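Local coordinates for periplasmic solute binding protein (Candidatus liberibacter, PDB 4CL2) that probably captures manganese or zinc in the periplasm, between the two lobes of a metal-binding receptor, for delivery to an uptake transporter, at residues Q19-D24 with K123-L128; K23-V28 with A133-L138; K165-T170 with I207-S212; C174-A179 with S186-P191. All blocks are in the same frame, centred on the assembly; numbering follows the deposited sequence.

In the fold
The four contacts form two pairs at opposite ends of the chain. Contacts 1 and 2 share K23 and D24, and their centres lie about 4 Å apart beside the sheet of strands 27-30, 6-9, 56-59 and 80-83; Y136 of contact 2 packs with CD1 3.7 Å from I21 O of contact 1. Contacts 3 and 4, with centres about 11 Å apart, meet along neighbouring strands 167-170 and 185-188, where F168 O and L187 N are 3.0 Å apart. Centres of contacts 1 and 3 are about 41 Å apart. Contact 4 is near the manganese bound by H106, E172 and D247: the V176 side chain is about 10 Å from the ion.

Contact 1. Residues Q19-D24 with K123-L128; sequences QNIAKD and KALTAL
A22 and L125 mark the closest approach of the two backbones, their CA atoms 7.6 Å apart, where the end of helix 12-22 meets the last turns of helix 111-128. This is helix-to-helix packing in an alpha/beta lobe with a four-stranded parallel sheet. The first helix closes with the bond from K23 N to Q19 O, and K23 itself leaves helical geometry with a positive phi of 41°.

On the L125 side CD1 makes the close contacts. L125 starts toward the other helix, and its CD1 meets I21 CG2 at 3.7 Å and A22 CB at 4.1 Å. CG2 of I21, anti to the backbone N, is the branch that meets L125, while CG1 lies beside the residue's own backbone N (chi1 -59°). The two longer side chains pass at a slant, and the touching atoms are the branch methyls CG2 and CD1. All three residues are buried, yet the segments hide just 105 Å² between them. L125 also leans on V7 of strand 6-9, and I21 on I118 and I121, which ties the contact into the layer beside the sheet. Across the helix end, Q19 NE2 donates to D24 OD1 at 3.2 Å, meeting it 61° above the carboxylate plane.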
loop_
_atom_site.group_PDB
_atom_site.type_symbol
_atom_site.label_atom_id
_atom_site.label_comp_id
_atom_site.label_asym_id
_atom_site.label_seq_id
_atom_site.Cartn_x
_atom_site.Cartn_y
_atom_site.Cartn_z
ATOM N N GLN A 19 -7.663 -0.453 12.864
ATOM C CA GLN A 19 -8.008 -1.420 13.898
ATOM C C GLN A 19 -6.906 -1.586 14.895
ATOM O O GLN A 19 -7.174 -1.752 16.074
ATOM C CB GLN A 19 -8.359 -2.768 13.268
ATOM C CG GLN A 19 -8.756 -3.865 14.239
ATOM C CD GLN A 19 -10.020 -3.548 15.044
ATOM O OE1 GLN A 19 -10.902 -2.815 14.613
ATOM N NE2 GLN A 19 -10.081 -4.085 16.243
ATOM N N ASN A 20 -5.656 -1.525 14.462
ATOM C CA ASN A 20 -4.577 -1.673 15.427
ATOM C C ASN A 20 -4.386 -0.467 16.328
ATOM O O ASN A 20 -3.875 -0.578 17.452
ATOM C CB ASN A 20 -3.286 -1.966 14.700
ATOM C CG ASN A 20 -3.172 -3.417 14.363
ATOM O OD1 ASN A 20 -2.842 -4.262 15.217
ATOM N ND2 ASN A 20 -3.516 -3.753 13.145
ATOM N N ILE A 21 -4.796 0.707 15.860
ATOM C CA ILE A 21 -4.699 1.904 16.679
ATOM C C ILE A 21 -5.920 2.029 17.597
ATOM O O ILE A 21 -5.794 2.452 18.732
ATOM C CB ILE A 21 -4.471 3.148 15.802
ATOM C CG1 ILE A 21 -3.162 3.016 14.946
ATOM C CG2 ILE A 21 -4.449 4.431 16.608
ATOM C CD1 ILE A 21 -3.224 3.840 13.698
ATOM N N ALA A 22 -7.108 1.683 17.099
ATOM C CA ALA A 22 -8.311 1.909 17.865
ATOM C C ALA A 22 -8.671 0.757 18.782
ATOM O O ALA A 22 -9.287 0.968 19.809
ATOM C CB ALA A 22 -9.438 2.166 16.924
ATOM N N LYS A 23 -8.264 -0.456 18.450
ATOM C CA LYS A 23 -8.561 -1.647 19.243
ATOM C C LYS A 23 -9.962 -1.689 19.790
ATOM O O LYS A 23 -10.171 -1.862 20.993
ATOM C CB LYS A 23 -7.612 -1.792 20.378
ATOM C CG LYS A 23 -6.218 -1.970 19.919
ATOM C CD LYS A 23 -5.356 -2.141 21.132
ATOM C CE LYS A 23 -4.149 -2.980 20.796
ATOM N NZ LYS A 23 -3.756 -3.701 22.038
ATOM N N ASP A 24 -10.915 -1.529 18.926
ATOM C CA ASP A 24 -12.334 -1.653 19.464
ATOM C C ASP A 24 -12.894 -0.489 20.296
ATOM O O ASP A 24 -14.086 -0.557 20.700
ATOM C CB ASP A 24 -12.605 -2.969 20.216
ATOM C CG ASP A 24 -12.322 -4.212 19.373
ATOM O OD1 ASP A 24 -12.591 -4.237 18.146
ATOM O OD2 ASP A 24 -11.848 -5.195 19.956
ATOM N N LYS A 123 -3.919 10.778 15.017
ATOM C CA LYS A 123 -4.352 12.155 15.155
ATOM C C LYS A 123 -5.822 12.314 14.857
ATOM O O LYS A 123 -6.539 12.994 15.597
ATOM C CB LYS A 123 -3.461 13.036 14.234
ATOM C CG LYS A 123 -3.780 14.504 14.398
ATOM C CD LYS A 123 -2.886 15.397 13.515
ATOM C CE LYS A 123 -1.606 14.811 12.977
ATOM N NZ LYS A 123 -1.016 15.811 12.007
ATOM N N ALA A 124 -6.289 11.680 13.775
ATOM C CA ALA A 124 -7.703 11.790 13.424
ATOM C C ALA A 124 -8.635 11.118 14.436
ATOM O O ALA A 124 -9.690 11.655 14.780
ATOM C CB ALA A 124 -7.908 11.240 12.012
ATOM N N LEU A 125 -8.265 9.948 14.917
ATOM C CA LEU A 125 -9.047 9.253 15.930
ATOM C C LEU A 125 -9.136 10.067 17.204
ATOM O O LEU A 125 -10.196 10.151 17.794
ATOM C CB LEU A 125 -8.422 7.900 16.247
ATOM C CG LEU A 125 -8.603 6.808 15.184
ATOM C CD1 LEU A 125 -7.737 5.596 15.531
ATOM C CD2 LEU A 125 -10.065 6.364 15.004
ATOM N N THR A 126 -8.039 10.726 17.544
ATOM C CA THR A 126 -7.954 11.514 18.780
ATOM C C THR A 126 -8.851 12.757 18.651
ATOM O O THR A 126 -9.562 13.128 19.600
ATOM C CB THR A 126 -6.473 11.804 19.136
ATOM O OG1 THR A 126 -5.761 10.578 19.294
ATOM C CG2 THR A 126 -6.325 12.685 20.349
ATOM N N ALA A 127 -8.875 13.377 17.480
ATOM C CA ALA A 127 -9.737 14.537 17.270
ATOM C C ALA A 127 -11.217 14.135 17.303
ATOM O O ALA A 127 -12.064 14.885 17.798
ATOM C CB ALA A 127 -9.415 15.198 15.968
ATOM N N LEU A 128 -11.515 12.969 16.737
ATOM C CA LEU A 128 -12.852 12.435 16.747
ATOM C C LEU A 128 -13.316 12.060 18.160
ATOM O O LEU A 128 -14.495 12.279 18.509
ATOM C CB LEU A 128 -12.951 11.196 15.845
ATOM C CG LEU A 128 -14.282 10.424 15.785
ATOM C CD1 LEU A 128 -15.356 11.281 15.086
ATOM C CD2 LEU A 128 -14.070 9.061 15.131
#

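Contact 2. Residues K23-V28 with A133-L138; sequences KDLVTV and AKKYEL
L25 meets helix 133-158 through most of its side chain, just after K23 and D24, both with positive phi, where the chain leaves helix 12-22. Its CD1 methyl lies between two residues of the helix, 3.8 Å from K135 CB and 3.7 Å from Y136 CE1, while L25 CD2 lies 3.9 Å from K135 CD. The leucine crosses the extended lysine chain at about a right angle and touches its CB and CD. The CB of L25 is directed toward the helix, and CG, anti to the carbonyl carbon (chi1 -63°), puts CD1 against it. Y136 comes to meet the leucine from the other direction, with the methyl placed obliquely to the ring.

V26 follows, buried, and adds a smaller contact: its CG1 is 3.4 Å from Y136 OH. That hydroxyl is also 3.7 Å from L25 CB, so carbons from two consecutive residues lie close to it, and its polar partner lies elsewhere, in a hydrogen bond with D129 OD2. Together the segments bury 198 Å², almost double the area of contact 1.

By T27 the chain has entered a strand, whose backbone bonds to K5 and V7. Strand 27-30 is an outer strand of the parallel sheet, next to 6-9, completing a beta-alpha-beta crossover through helix 12-22, and the helix 133-158 packs against the connection leading into it.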
loop_
_atom_site.group_PDB
_atom_site.type_symbol
_atom_site.label_atom_id
_atom_site.label_comp_id
_atom_site.label_asym_id
_atom_site.label_seq_id
_atom_site.Cartn_x
_atom_site.Cartn_y
_atom_site.Cartn_z
ATOM N N LYS A 23 -8.264 -0.456 18.450
ATOM C CA LYS A 23 -8.561 -1.647 19.243
ATOM C C LYS A 23 -9.962 -1.689 19.790
ATOM O O LYS A 23 -10.171 -1.862 20.993
ATOM C CB LYS A 23 -7.612 -1.792 20.378
ATOM C CG LYS A 23 -6.218 -1.970 19.919
ATOM C CD LYS A 23 -5.356 -2.141 21.132
ATOM C CE LYS A 23 -4.149 -2.980 20.796
ATOM N NZ LYS A 23 -3.756 -3.701 22.038
ATOM N N ASP A 24 -10.915 -1.529 18.926
ATOM C CA ASP A 24 -12.334 -1.653 19.464
ATOM C C ASP A 24 -12.894 -0.489 20.296
ATOM O O ASP A 24 -14.086 -0.557 20.700
ATOM C CB ASP A 24 -12.605 -2.969 20.216
ATOM C CG ASP A 24 -12.322 -4.212 19.373
ATOM O OD1 ASP A 24 -12.591 -4.237 18.146
ATOM O OD2 ASP A 24 -11.848 -5.195 19.956
ATOM N N LEU A 25 -12.141 0.617 20.445
ATOM C CA LEU A 25 -12.721 1.835 20.957
ATOM C C LEU A 25 -13.736 2.459 20.036
ATOM O O LEU A 25 -14.602 3.163 20.469
ATOM C CB LEU A 25 -11.647 2.861 21.288
ATOM C CG LEU A 25 -10.711 2.362 22.398
ATOM C CD1 LEU A 25 -9.481 3.260 22.362
ATOM C CD2 LEU A 25 -11.372 2.362 23.766
ATOM N N VAL A 26 -13.553 2.216 18.744
ATOM C CA VAL A 26 -14.484 2.586 17.676
ATOM C C VAL A 26 -14.735 1.357 16.809
ATOM O O VAL A 26 -13.956 0.393 16.830
ATOM C CB VAL A 26 -13.974 3.744 16.801
ATOM C CG1 VAL A 26 -13.625 4.937 17.646
ATOM C CG2 VAL A 26 -12.834 3.313 15.884
ATOM N N THR A 27 -15.837 1.397 16.066
ATOM C CA THR A 27 -16.114 0.397 15.060
ATOM C C THR A 27 -15.410 0.744 13.776
ATOM O O THR A 27 -15.642 1.806 13.252
ATOM C CB THR A 27 -17.629 0.291 14.834
ATOM O OG1 THR A 27 -18.225 -0.060 16.091
ATOM C CG2 THR A 27 -17.965 -0.773 13.800
ATOM N N VAL A 28 -14.506 -0.120 13.295
ATOM C CA VAL A 28 -13.771 0.159 12.083
ATOM C C VAL A 28 -14.433 -0.655 10.956
ATOM O O VAL A 28 -14.613 -1.896 11.057
ATOM C CB VAL A 28 -12.290 -0.227 12.252
ATOM C CG1 VAL A 28 -11.567 -0.139 10.925
ATOM C CG2 VAL A 28 -11.631 0.693 13.270
ATOM N N ALA A 133 -7.904 9.772 24.045
ATOM C CA ALA A 133 -6.593 10.169 23.543
ATOM C C ALA A 133 -5.441 9.328 24.100
ATOM O O ALA A 133 -4.534 8.943 23.343
ATOM C CB ALA A 133 -6.326 11.642 23.831
ATOM N N LYS A 134 -5.429 9.066 25.404
ATOM C CA LYS A 134 -4.292 8.337 26.008
ATOM C C LYS A 134 -4.173 6.913 25.492
ATOM O O LYS A 134 -3.055 6.358 25.311
ATOM C CB LYS A 134 -4.403 8.343 27.529
ATOM C CG LYS A 134 -4.273 9.776 28.066
ATOM C CD LYS A 134 -4.877 10.024 29.458
ATOM C CE LYS A 134 -4.974 11.530 29.729
ATOM N NZ LYS A 134 -5.983 11.855 30.762
ATOM N N LYS A 135 -5.310 6.328 25.190
ATOM C CA LYS A 135 -5.357 4.999 24.585
ATOM C C LYS A 135 -4.903 4.971 23.129
ATOM O O LYS A 135 -4.110 4.134 22.759
ATOM C CB LYS A 135 -6.787 4.417 24.717
ATOM C CG LYS A 135 -7.215 4.240 26.160
ATOM C CD LYS A 135 -8.573 3.521 26.242
ATOM C CE LYS A 135 -8.886 3.241 27.712
ATOM N NZ LYS A 135 -10.065 2.354 27.912
ATOM N N TYR A 136 -5.342 5.916 22.317
ATOM C CA TYR A 136 -4.861 5.975 20.942
ATOM C C TYR A 136 -3.350 6.236 20.935
ATOM O O TYR A 136 -2.648 5.714 20.081
ATOM C CB TYR A 136 -5.578 7.048 20.123
ATOM C CG TYR A 136 -7.062 6.814 19.995
ATOM C CD1 TYR A 136 -7.560 5.614 19.468
ATOM C CD2 TYR A 136 -7.966 7.776 20.368
ATOM C CE1 TYR A 136 -8.929 5.400 19.378
ATOM C CE2 TYR A 136 -9.315 7.559 20.222
ATOM C CZ TYR A 136 -9.778 6.368 19.733
ATOM O OH TYR A 136 -11.143 6.079 19.631
ATOM N N GLU A 137 -2.884 7.038 21.877
ATOM C CA GLU A 137 -1.442 7.385 21.968
ATOM C C GLU A 137 -0.632 6.119 22.232
ATOM O O GLU A 137 0.369 5.836 21.544
ATOM C CB GLU A 137 -1.199 8.468 23.019
ATOM C CG GLU A 137 0.187 9.138 22.911
ATOM C CD GLU A 137 0.216 10.217 21.841
ATOM O OE1 GLU A 137 -0.409 11.292 22.078
ATOM O OE2 GLU A 137 0.840 9.973 20.797
ATOM N N LEU A 138 -1.036 5.372 23.249
ATOM C CA LEU A 138 -0.326 4.146 23.588
ATOM C C LEU A 138 -0.389 3.150 22.457
ATOM O O LEU A 138 0.618 2.531 22.041
ATOM C CB LEU A 138 -0.866 3.584 24.905
ATOM C CG LEU A 138 -0.481 2.089 25.122
ATOM C CD1 LEU A 138 0.955 2.063 25.531
ATOM C CD2 LEU A 138 -1.394 1.487 26.193
#

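Contact 3. Residues K165-T170 with I207-S212; sequences KRWFVT and INQMRS
A side-chain amide oxygen set against an indole is the unusual feature here: Q209 OE1 lies 4.4 Å from W167 CH2, oblique to the ring system. The distance makes this a loose van der Waals approach. What holds the amide comes from outside the segments: OE1 has a weak hydrogen bond with H213 NE2, and NE2 bonds to a glycerol probably derived from the crystallisation liquor. H213 also stacks on W167, so it contacts both residues, weakly in the case of the glutamine. K185 adds a cation-pi contact to the indole.

The second point is apolar and buried. V169 CG1 meets M210 SD at 3.9 Å, with the CA atoms of the two residues 8.8 Å apart. V169 turns CG1 opposite its backbone N (chi1 -176°). On the helix, chi1 -73° and chi2 175° carry M210 SD to V169 as the two side chains pass obliquely, and the bend at chi3 only turns CE aside. M210 is covered further by V232 and T236 of helix 227-236.

W167 and V169 point toward the helix, as alternate residues of a strand should, and L187 touches both as well as Q209. Strand 167-170 lies parallel to 185-188 and bonds through V169 to F219. Helix 200-212 therefore covers one face of the strands, in the manner of a helix connecting strands 185-188 and 217-221 in an alpha/beta lobe.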
loop_
_atom_site.group_PDB
_atom_site.type_symbol
_atom_site.label_atom_id
_atom_site.label_comp_id
_atom_site.label_asym_id
_atom_site.label_seq_id
_atom_site.Cartn_x
_atom_site.Cartn_y
_atom_site.Cartn_z
ATOM N N LYS A 165 23.015 -4.080 -7.880
ATOM C CA LYS A 165 21.878 -4.981 -7.795
ATOM C C LYS A 165 20.719 -4.306 -7.085
ATOM O O LYS A 165 19.729 -4.980 -6.728
ATOM C CB LYS A 165 22.274 -6.293 -7.101
ATOM C CG LYS A 165 23.111 -7.225 -7.965
ATOM C CD LYS A 165 23.733 -8.351 -7.147
ATOM C CE LYS A 165 24.747 -9.147 -7.951
ATOM N NZ LYS A 165 25.589 -10.008 -7.077
ATOM N N ARG A 166 20.815 -2.980 -6.888
ATOM C CA ARG A 166 19.796 -2.253 -6.151
ATOM C C ARG A 166 18.609 -1.764 -7.044
ATOM O O ARG A 166 18.397 -0.581 -7.293
ATOM C CB ARG A 166 20.402 -1.121 -5.361
ATOM C CG ARG A 166 21.368 -1.664 -4.271
ATOM C CD ARG A 166 22.284 -0.592 -3.672
ATOM N NE ARG A 166 21.491 0.215 -2.819
ATOM C CZ ARG A 166 21.287 0.060 -1.491
ATOM N NH1 ARG A 166 21.886 -0.823 -0.730
ATOM N NH2 ARG A 166 20.446 0.875 -0.969
ATOM N N TRP A 167 17.862 -2.731 -7.491
ATOM C CA TRP A 167 16.717 -2.532 -8.397
ATOM C C TRP A 167 15.559 -3.300 -7.857
ATOM O O TRP A 167 15.710 -4.493 -7.509
ATOM C CB TRP A 167 17.020 -3.095 -9.759
ATOM C CG TRP A 167 18.006 -2.313 -10.505
ATOM C CD1 TRP A 167 19.337 -2.531 -10.576
ATOM C CD2 TRP A 167 17.737 -1.178 -11.305
ATOM N NE1 TRP A 167 19.917 -1.589 -11.342
ATOM C CE2 TRP A 167 18.954 -0.734 -11.802
ATOM C CE3 TRP A 167 16.580 -0.489 -11.636
ATOM C CZ2 TRP A 167 19.058 0.362 -12.645
ATOM C CZ3 TRP A 167 16.682 0.603 -12.476
ATOM C CH2 TRP A 167 17.902 1.020 -12.957
ATOM N N PHE A 168 14.399 -2.659 -7.816
ATOM C CA PHE A 168 13.123 -3.327 -7.465
ATOM C C PHE A 168 12.343 -3.298 -8.792
ATOM O O PHE A 168 11.995 -2.202 -9.242
ATOM C CB PHE A 168 12.306 -2.597 -6.438
ATOM C CG PHE A 168 12.857 -2.637 -5.052
ATOM C CD1 PHE A 168 13.706 -3.660 -4.631
ATOM C CD2 PHE A 168 12.517 -1.631 -4.162
ATOM C CE1 PHE A 168 14.181 -3.636 -3.323
ATOM C CE2 PHE A 168 13.003 -1.631 -2.865
ATOM C CZ PHE A 168 13.833 -2.641 -2.463
ATOM N N VAL A 169 12.140 -4.454 -9.403
ATOM C CA VAL A 169 11.447 -4.554 -10.734
ATOM C C VAL A 169 10.151 -5.371 -10.636
ATOM O O VAL A 169 10.144 -6.500 -10.213
ATOM C CB VAL A 169 12.350 -5.169 -11.800
ATOM C CG1 VAL A 169 11.681 -5.189 -13.190
ATOM C CG2 VAL A 169 13.657 -4.383 -11.855
ATOM N N THR A 170 9.068 -4.716 -10.947
ATOM C CA THR A 170 7.754 -5.263 -10.672
ATOM C C THR A 170 6.897 -5.064 -11.914
ATOM O O THR A 170 7.368 -4.532 -12.928
ATOM C CB THR A 170 7.062 -4.601 -9.498
ATOM O OG1 THR A 170 7.001 -3.211 -9.763
ATOM C CG2 THR A 170 7.795 -4.837 -8.201
ATOM N N ILE A 207 12.485 -3.874 -20.601
ATOM C CA ILE A 207 13.325 -4.917 -21.138
ATOM C C ILE A 207 14.709 -4.348 -21.398
ATOM O O ILE A 207 15.730 -4.961 -21.049
ATOM C CB ILE A 207 12.673 -5.529 -22.428
ATOM C CG1 ILE A 207 11.451 -6.357 -21.989
ATOM C CG2 ILE A 207 13.652 -6.345 -23.217
ATOM C CD1 ILE A 207 10.543 -6.743 -23.126
ATOM N N ASN A 208 14.728 -3.159 -22.005
ATOM C CA ASN A 208 15.990 -2.535 -22.337
ATOM C C ASN A 208 16.794 -2.212 -21.086
ATOM O O ASN A 208 18.008 -2.495 -21.021
ATOM C CB ASN A 208 15.729 -1.310 -23.221
ATOM C CG ASN A 208 15.428 -1.707 -24.655
ATOM O OD1 ASN A 208 15.921 -2.708 -25.112
ATOM N ND2 ASN A 208 14.594 -0.963 -25.333
ATOM N N GLN A 209 16.101 -1.704 -20.081
ATOM C CA GLN A 209 16.782 -1.356 -18.805
ATOM C C GLN A 209 17.332 -2.558 -18.056
ATOM O O GLN A 209 18.447 -2.524 -17.540
ATOM C CB GLN A 209 15.890 -0.529 -17.947
ATOM C CG GLN A 209 15.644 0.874 -18.461
ATOM C CD GLN A 209 16.898 1.726 -18.335
ATOM O OE1 GLN A 209 17.592 1.670 -17.319
ATOM N NE2 GLN A 209 17.199 2.500 -19.359
ATOM N N MET A 210 16.589 -3.659 -18.057
ATOM C CA MET A 210 17.083 -4.879 -17.436
ATOM C C MET A 210 18.307 -5.469 -18.084
ATOM O O MET A 210 19.204 -5.958 -17.395
ATOM C CB MET A 210 15.967 -5.915 -17.392
ATOM C CG MET A 210 14.902 -5.591 -16.360
ATOM S SD MET A 210 13.451 -6.700 -16.323
ATOM C CE MET A 210 14.185 -8.126 -15.593
ATOM N N ARG A 211 18.334 -5.485 -19.410
ATOM C CA ARG A 211 19.522 -5.954 -20.098
ATOM C C ARG A 211 20.698 -5.039 -19.797
ATOM O O ARG A 211 21.781 -5.501 -19.431
ATOM C CB ARG A 211 19.282 -6.021 -21.589
ATOM C CG ARG A 211 18.356 -7.146 -21.984
ATOM C CD ARG A 211 18.699 -7.616 -23.369
ATOM N NE ARG A 211 20.118 -7.983 -23.554
ATOM C CZ ARG A 211 21.002 -7.384 -24.378
ATOM N NH1 ARG A 211 20.680 -6.338 -25.134
ATOM N NH2 ARG A 211 22.244 -7.848 -24.454
ATOM N N SER A 212 20.460 -3.744 -19.942
ATOM C CA SER A 212 21.497 -2.750 -19.768
ATOM C C SER A 212 22.122 -2.854 -18.376
ATOM O O SER A 212 23.339 -2.802 -18.254
ATOM C CB SER A 212 20.912 -1.365 -20.016
ATOM O OG SER A 212 21.852 -0.384 -19.678
#

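Contact 4. Residues C174-A179 with S186-P191; sequences CLVYLA and SLYLWP
V176 and Y188 form the tight part of this contact, V176 CG1 lying 3.6 Å from Y188 CE2. The valine methyl approaches the ring obliquely. Y188 CG stands in the crowded position between its own backbone N and carbonyl carbon (chi1 49°), and the ring carries W190 N in its plane at the edge. Close by, A179 CB and S186 CB are 4.0 Å apart. The small side chains of S186 and A179 are consistent with the close approach of strand and helix, the CA atoms of V176 and S186 being 5.9 Å apart.

The looser side is at the start of the helix, where L175 occupies the N-cap position and its carbonyl oxygen accepts the first helical bond, from A179 N. Direct packing is slack here, S186 OG being 3.9 Å from L175 CB. A water tentatively connects the two segments instead: it accepts a hydrogen bond from L175 N at 2.8 Å and is also hydrogen-bonded to S186 OG, again at 2.8 Å. S186 was modelled in two conformers, so this bridge and the serine side-chain contacts with A179 and L175 rest on one of them and remain doubtful in detail. In that conformer OG also bonds to F168 O, tying it to the neighbouring strand.

The pieces belong to the beta-alpha-beta unit of strand 167-170, helix 176-182 and strand 185-188. This unit flanks the metal site: the side chain of V176 is about 6 Å from that of the ligand H106, and Y188 about 6 Å from that of E172.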
loop_
_atom_site.group_PDB
_atom_site.type_symbol
_atom_site.label_atom_id
_atom_site.label_comp_id
_atom_site.label_asym_id
_atom_site.label_seq_id
_atom_site.Cartn_x
_atom_site.Cartn_y
_atom_site.Cartn_z
ATOM N N CYS A 174 4.329 -0.587 -8.022
ATOM C CA CYS A 174 3.852 -0.656 -6.665
ATOM C C CYS A 174 4.941 -0.416 -5.619
ATOM O O CYS A 174 4.613 -0.341 -4.462
ATOM C CB CYS A 174 3.216 -2.039 -6.429
ATOM S SG CYS A 174 4.276 -3.433 -6.805
ATOM N N LEU A 175 6.200 -0.402 -6.024
ATOM C CA LEU A 175 7.309 -0.328 -5.028
ATOM C C LEU A 175 8.063 0.963 -5.108
ATOM O O LEU A 175 9.166 1.082 -4.493
ATOM C CB LEU A 175 8.332 -1.493 -5.137
ATOM C CG LEU A 175 7.749 -2.886 -4.908
ATOM C CD1 LEU A 175 8.827 -3.956 -5.028
ATOM C CD2 LEU A 175 6.972 -3.031 -3.614
ATOM N N VAL A 176 7.537 1.976 -5.794
ATOM C CA VAL A 176 8.314 3.198 -5.989
ATOM C C VAL A 176 8.608 3.896 -4.649
ATOM O O VAL A 176 9.709 4.471 -4.499
ATOM C CB VAL A 176 7.706 4.163 -6.982
ATOM C CG1 VAL A 176 7.613 3.486 -8.346
ATOM C CG2 VAL A 176 6.325 4.659 -6.542
ATOM N N TYR A 177 7.658 3.872 -3.729
ATOM C CA TYR A 177 7.909 4.408 -2.380
ATOM C C TYR A 177 8.870 3.581 -1.534
ATOM O O TYR A 177 9.682 4.170 -0.755
ATOM C CB TYR A 177 6.622 4.665 -1.644
ATOM C CG TYR A 177 5.752 5.736 -2.291
ATOM C CD1 TYR A 177 4.815 5.405 -3.306
ATOM C CD2 TYR A 177 5.846 7.071 -1.917
ATOM C CE1 TYR A 177 4.024 6.384 -3.902
ATOM C CE2 TYR A 177 5.062 8.037 -2.502
ATOM C CZ TYR A 177 4.126 7.696 -3.504
ATOM O OH TYR A 177 3.374 8.698 -4.071
ATOM N N LEU A 178 8.818 2.245 -1.634
ATOM C CA LEU A 178 9.814 1.395 -1.022
ATOM C C LEU A 178 11.226 1.715 -1.533
ATOM O O LEU A 178 12.196 1.766 -0.783
ATOM C CB LEU A 178 9.503 -0.072 -1.242
ATOM C CG LEU A 178 10.292 -1.033 -0.374
ATOM C CD1 LEU A 178 9.926 -0.814 1.080
ATOM C CD2 LEU A 178 10.044 -2.459 -0.777
ATOM N N ALA A 179 11.369 1.832 -2.869
ATOM C CA ALA A 179 12.626 2.167 -3.486
ATOM C C ALA A 179 13.198 3.479 -2.930
ATOM O O ALA A 179 14.386 3.581 -2.618
ATOM C CB ALA A 179 12.456 2.273 -5.021
ATOM N N SER A 186 13.722 1.722 -9.172
ATOM C CA SER A 186 12.505 0.865 -9.465
ATOM C C SER A 186 12.365 0.904 -11.025
ATOM O O SER A 186 12.787 1.871 -11.757
ATOM C CB SER A 186 11.130 1.224 -8.683
ATOM O OG SER A 186 10.281 0.086 -8.105
ATOM N N LEU A 187 11.861 -0.192 -11.528
ATOM C CA LEU A 187 11.485 -0.359 -12.929
ATOM C C LEU A 187 10.199 -1.146 -12.877
ATOM O O LEU A 187 10.013 -1.950 -11.965
ATOM C CB LEU A 187 12.495 -1.175 -13.698
ATOM C CG LEU A 187 13.598 -0.567 -14.545
ATOM C CD1 LEU A 187 14.275 -1.750 -15.245
ATOM C CD2 LEU A 187 13.030 0.403 -15.577
ATOM N N TYR A 188 9.293 -0.855 -13.807
ATOM C CA TYR A 188 7.998 -1.518 -13.807
ATOM C C TYR A 188 7.389 -1.448 -15.184
ATOM O O TYR A 188 7.872 -0.714 -16.061
ATOM C CB TYR A 188 7.048 -1.002 -12.728
ATOM C CG TYR A 188 6.935 0.489 -12.677
ATOM C CD1 TYR A 188 6.080 1.165 -13.532
ATOM C CD2 TYR A 188 7.753 1.238 -11.814
ATOM C CE1 TYR A 188 5.994 2.561 -13.491
ATOM C CE2 TYR A 188 7.686 2.622 -11.790
ATOM C CZ TYR A 188 6.796 3.264 -12.575
ATOM O OH TYR A 188 6.761 4.639 -12.506
ATOM N N LEU A 189 6.308 -2.210 -15.365
ATOM C CA LEU A 189 5.659 -2.353 -16.694
ATOM C C LEU A 189 4.448 -1.402 -16.911
ATOM O O LEU A 189 4.155 -1.035 -18.060
ATOM C CB LEU A 189 5.240 -3.823 -16.881
ATOM C CG LEU A 189 6.318 -4.863 -16.625
ATOM C CD1 LEU A 189 5.838 -6.286 -16.962
ATOM C CD2 LEU A 189 7.542 -4.573 -17.446
ATOM N N TRP A 190 3.758 -1.050 -15.839
ATOM C CA TRP A 190 2.671 -0.046 -15.839
ATOM C C TRP A 190 2.560 0.585 -14.480
ATOM O O TRP A 190 2.740 -0.057 -13.463
ATOM C CB TRP A 190 1.325 -0.667 -16.354
ATOM C CG TRP A 190 0.896 -1.901 -15.559
ATOM C CD1 TRP A 190 0.273 -1.905 -14.367
ATOM C CD2 TRP A 190 1.157 -3.284 -15.875
ATOM N NE1 TRP A 190 0.063 -3.206 -13.952
ATOM C CE2 TRP A 190 0.609 -4.061 -14.846
ATOM C CE3 TRP A 190 1.773 -3.921 -16.915
ATOM C CZ2 TRP A 190 0.694 -5.447 -14.837
ATOM C CZ3 TRP A 190 1.815 -5.324 -16.932
ATOM C CH2 TRP A 190 1.261 -6.058 -15.892
ATOM N N PRO A 191 2.219 1.891 -14.402
ATOM C CA PRO A 191 2.227 2.605 -13.085
ATOM C C PRO A 191 1.181 2.104 -12.067
ATOM O O PRO A 191 1.479 1.895 -10.873
ATOM C CB PRO A 191 1.876 4.069 -13.484
ATOM C CG PRO A 191 2.109 4.145 -14.956
ATOM C CD PRO A 191 1.916 2.786 -15.547
HETATM O O HOH W 1 7.531 -0.506 -8.491
#